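Local coordinates for probable branched-chain amino acid ABC transporter, amino acid binding protein (Thermus thermophilus, PDB 3LKB) that probably binds branched-chain amino acids for uptake by an ABC transporter, and holds a valine in this structure, at residues V199-Q205 with M225-A230. The protein carries 2 engineered substitutions. Sequence-based numbering, arbitrary orientation.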
ATOM      1  N   VAL A 199       3.646  26.726  22.137  1.00 17.53           N
ATOM      2  CA  VAL A 199       3.189  26.596  20.762  1.00 16.01           C
ATOM      3  C   VAL A 199       1.664  26.676  20.698  1.00 15.42           C
ATOM      4  O   VAL A 199       0.992  26.098  21.514  1.00 13.71           O
ATOM      5  CB  VAL A 199       3.744  25.285  20.090  1.00 15.80           C
ATOM      6  CG1 VAL A 199       3.108  24.992  18.728  1.00 13.69           C
ATOM      7  CG2 VAL A 199       5.263  25.396  19.934  1.00 16.45           C
ATOM      8  N   GLU A 200       1.125  27.396  19.717  1.00 15.39           N
ATOM      9  CA  GLU A 200      -0.326  27.551  19.650  1.00 16.09           C
ATOM     10  C   GLU A 200      -0.899  27.046  18.346  1.00 14.96           C
ATOM     11  O   GLU A 200      -2.098  26.851  18.219  1.00 13.52           O
ATOM     12  CB  GLU A 200      -0.734  28.996  19.913  1.00 17.17           C
ATOM     13  CG  GLU A 200       0.341  30.011  19.668  1.00 23.35           C
ATOM     14  CD  GLU A 200       0.087  31.343  20.402  1.00 30.92           C
ATOM     15  OE1 GLU A 200       0.863  32.324  20.176  1.00 32.28           O
ATOM     16  OE2 GLU A 200      -0.892  31.393  21.190  1.00 31.81           O
ATOM     17  N   TYR A 201      -0.014  26.835  17.380  1.00 14.09           N
ATOM     18  CA  TYR A 201      -0.409  26.421  16.063  1.00 12.85           C
ATOM     19  C   TYR A 201       0.662  25.489  15.609  1.00 12.03           C
ATOM     20  O   TYR A 201       1.837  25.825  15.657  1.00 12.58           O
ATOM     21  CB  TYR A 201      -0.442  27.606  15.117  1.00 12.71           C
ATOM     22  CG  TYR A 201      -1.561  28.561  15.406  1.00 13.26           C
ATOM     23  CD1 TYR A 201      -2.760  28.486  14.698  1.00 12.50           C
ATOM     24  CD2 TYR A 201      -1.422  29.555  16.381  1.00 14.03           C
ATOM     25  CE1 TYR A 201      -3.796  29.365  14.964  1.00 16.01           C
ATOM     26  CE2 TYR A 201      -2.462  30.466  16.650  1.00 13.20           C
ATOM     27  CZ  TYR A 201      -3.638  30.364  15.940  1.00 15.53           C
ATOM     28  OH  TYR A 201      -4.671  31.237  16.196  1.00 14.46           O
ATOM     29  N   VAL A 202       0.263  24.321  15.165  1.00 10.30           N
ATOM     30  CA  VAL A 202       1.201  23.426  14.534  1.00 10.06           C
ATOM     31  C   VAL A 202       0.870  23.287  13.047  1.00  9.89           C
ATOM     32  O   VAL A 202      -0.250  22.919  12.678  1.00  9.20           O
ATOM     33  CB  VAL A 202       1.155  22.027  15.180  1.00  9.57           C
ATOM     34  CG1 VAL A 202       2.236  21.173  14.632  1.00  8.84           C
ATOM     35  CG2 VAL A 202       1.295  22.148  16.623  1.00  7.80           C
ATOM     36  N   VAL A 203       1.845  23.584  12.203  1.00  9.15           N
ATOM     37  CA  VAL A 203       1.654  23.419  10.774  1.00  8.61           C
ATOM     38  C   VAL A 203       2.361  22.160  10.336  1.00  8.83           C
ATOM     39  O   VAL A 203       3.538  21.997  10.624  1.00  8.41           O
ATOM     40  CB  VAL A 203       2.237  24.601  10.012  1.00  8.58           C
ATOM     41  CG1 VAL A 203       2.233  24.332   8.502  1.00  5.80           C
ATOM     42  CG2 VAL A 203       1.453  25.837  10.361  1.00  7.75           C
ATOM     43  N   HIS A 204       1.648  21.293   9.616  1.00  9.15           N
ATOM     44  CA  HIS A 204       2.226  20.010   9.151  1.00  9.07           C
ATOM     45  C   HIS A 204       2.563  19.975   7.668  1.00  8.92           C
ATOM     46  O   HIS A 204       1.780  20.403   6.833  1.00  9.01           O
ATOM     47  CB  HIS A 204       1.220  18.894   9.390  1.00  8.73           C
ATOM     48  CG  HIS A 204       1.035  18.530  10.832  1.00  9.61           C
ATOM     49  ND1 HIS A 204       0.167  19.205  11.673  1.00  7.58           N
ATOM     50  CD2 HIS A 204       1.606  17.557  11.585  1.00  7.62           C
ATOM     51  CE1 HIS A 204       0.180  18.641  12.866  1.00  4.37           C
ATOM     52  NE2 HIS A 204       1.045  17.641  12.840  1.00  8.70           N
ATOM     53  N   GLN A 205       3.710  19.401   7.332  1.00  9.61           N
ATOM     54  CA  GLN A 205       4.002  19.023   5.951  1.00  7.79           C
ATOM     55  C   GLN A 205       4.304  17.545   5.927  1.00  7.78           C
ATOM     56  O   GLN A 205       5.415  17.099   6.213  1.00  8.11           O
ATOM     57  CB  GLN A 205       5.200  19.812   5.424  1.00  8.17           C
ATOM     58  CG  GLN A 205       5.829  19.263   4.145  1.00  7.08           C
ATOM     59  CD  GLN A 205       4.985  19.483   2.847  1.00  5.71           C
ATOM     60  OE1 GLN A 205       3.782  19.737   2.891  1.00  6.70           O
ATOM     61  NE2 GLN A 205       5.636  19.348   1.690  1.00  3.93           N
ATOM     62  N   MET A 225      -3.655  23.444  21.039  1.00 23.00           N
ATOM     63  CA  MET A 225      -2.987  23.952  19.862  1.00 21.29           C
ATOM     64  C   MET A 225      -3.847  23.603  18.662  1.00 20.00           C
ATOM     65  O   MET A 225      -4.478  22.536  18.607  1.00 18.86           O
ATOM     66  CB  MET A 225      -1.617  23.318  19.638  1.00 21.52           C
ATOM     67  CG  MET A 225      -0.810  22.927  20.866  1.00 23.28           C
ATOM     68  SD  MET A 225       0.647  22.003  20.346  1.00 15.25           S
ATOM     69  CE  MET A 225      -0.173  20.600  19.725  1.00 25.76           C
ATOM     70  N   ARG A 226      -3.861  24.508  17.706  1.00 18.07           N
ATOM     71  CA  ARG A 226      -4.504  24.279  16.436  1.00 17.34           C
ATOM     72  C   ARG A 226      -3.533  23.628  15.426  1.00 15.49           C
ATOM     73  O   ARG A 226      -2.356  24.015  15.339  1.00 15.18           O
ATOM     74  CB  ARG A 226      -5.037  25.611  15.928  1.00 17.64           C
ATOM     75  CG  ARG A 226      -5.399  25.624  14.477  1.00 23.23           C
ATOM     76  CD  ARG A 226      -6.811  25.074  14.236  1.00 29.13           C
ATOM     77  NE  ARG A 226      -7.756  25.814  15.050  1.00 32.90           N
ATOM     78  CZ  ARG A 226      -9.013  26.081  14.705  1.00 36.91           C
ATOM     79  NH1 ARG A 226      -9.548  25.675  13.541  1.00 33.51           N
ATOM     80  NH2 ARG A 226      -9.752  26.760  15.566  1.00 40.23           N
ATOM     81  N   HIS A 227      -4.034  22.639  14.673  1.00 13.41           N
ATOM     82  CA  HIS A 227      -3.284  22.022  13.579  1.00 10.99           C
ATOM     83  C   HIS A 227      -3.746  22.397  12.159  1.00 10.40           C
ATOM     84  O   HIS A 227      -4.942  22.464  11.844  1.00  9.95           O
ATOM     85  CB  HIS A 227      -3.209  20.502  13.742  1.00 11.12           C
ATOM     86  CG  HIS A 227      -2.648  20.058  15.059  1.00  9.79           C
ATOM     87  ND1 HIS A 227      -3.301  20.277  16.253  1.00  9.19           N
ATOM     88  CD2 HIS A 227      -1.519  19.376  15.366  1.00  7.05           C
ATOM     89  CE1 HIS A 227      -2.590  19.760  17.244  1.00  9.10           C
ATOM     90  NE2 HIS A 227      -1.495  19.223  16.731  1.00 10.51           N
ATOM     91  N   LEU A 228      -2.755  22.634  11.305  1.00  9.32           N
ATOM     92  CA  LEU A 228      -2.952  23.014   9.916  1.00  9.24           C
ATOM     93  C   LEU A 228      -1.988  22.201   9.066  1.00  8.38           C
ATOM     94  O   LEU A 228      -1.045  21.605   9.585  1.00  9.62           O
ATOM     95  CB  LEU A 228      -2.716  24.531   9.715  1.00  8.96           C
ATOM     96  CG  LEU A 228      -3.289  25.474  10.814  1.00  9.73           C
ATOM     97  CD1 LEU A 228      -2.434  25.490  12.103  1.00  7.39           C
ATOM     98  CD2 LEU A 228      -3.416  26.906  10.247  1.00  9.27           C
ATOM     99  N   GLY A 229      -2.185  22.178   7.761  1.00  7.46           N
ATOM    100  CA  GLY A 229      -1.355  21.334   6.926  1.00  6.76           C
ATOM    101  C   GLY A 229      -1.515  21.562   5.455  1.00  7.41           C
ATOM    102  O   GLY A 229      -2.538  22.038   4.990  1.00  8.35           O
ATOM    103  N   ALA A 230      -0.462  21.230   4.724  1.00  7.47           N
ATOM    104  CA  ALA A 230      -0.386  21.428   3.324  1.00  6.37           C
ATOM    105  C   ALA A 230      -1.009  20.241   2.592  1.00  7.18           C
ATOM    106  O   ALA A 230      -1.542  19.320   3.193  1.00  8.25           O
ATOM    107  CB  ALA A 230       1.023  21.565   2.968  1.00  6.02           C
TER
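Glu200 O accepts the first of five backbone hydrogen bonds that join 199-205 to 225-230 as parallel neighbours, their strand axes 25° apart. Arg226 N gives that bond; Val202 then reaches Arg226 and Leu228 through its N and O, the N to Arg226 O at 2.6 Å, and His204 binds Leu228 and Ala230 likewise. Leu228 O takes His204 N at 2.7 Å and, weakly, the ring nitrogen His204 ND1 at 3.4 Å. With CG beside the backbone N (chi1 -71°), the imidazole of His204 turns its edge to that carbonyl. Replacing His204 with an alanine is likely to leave Leu228 O without its weak second donor and helix 208-220 with less to pack against. Val202 CG2 lies over one face of the His227 ring and touches Met225 CE at 3.8 Å. On the opposite face of the sheet, Leu228 CD1 sits at the edge of the Tyr201 ring, 4.0 Å from Tyr201 CD1, while the Arg226 stem approaches it obliquely. Helix 208-220 makes the beta-alpha-beta crossover and packs on both histidines; helix 126-140 lies against Tyr201 and Val203. In this lobe of the periplasmic binding protein, strands 145-150 and 250-253 flank the pair, and Gln205 NE2 hydrogen-bonds Phe155 O at the valine pocket.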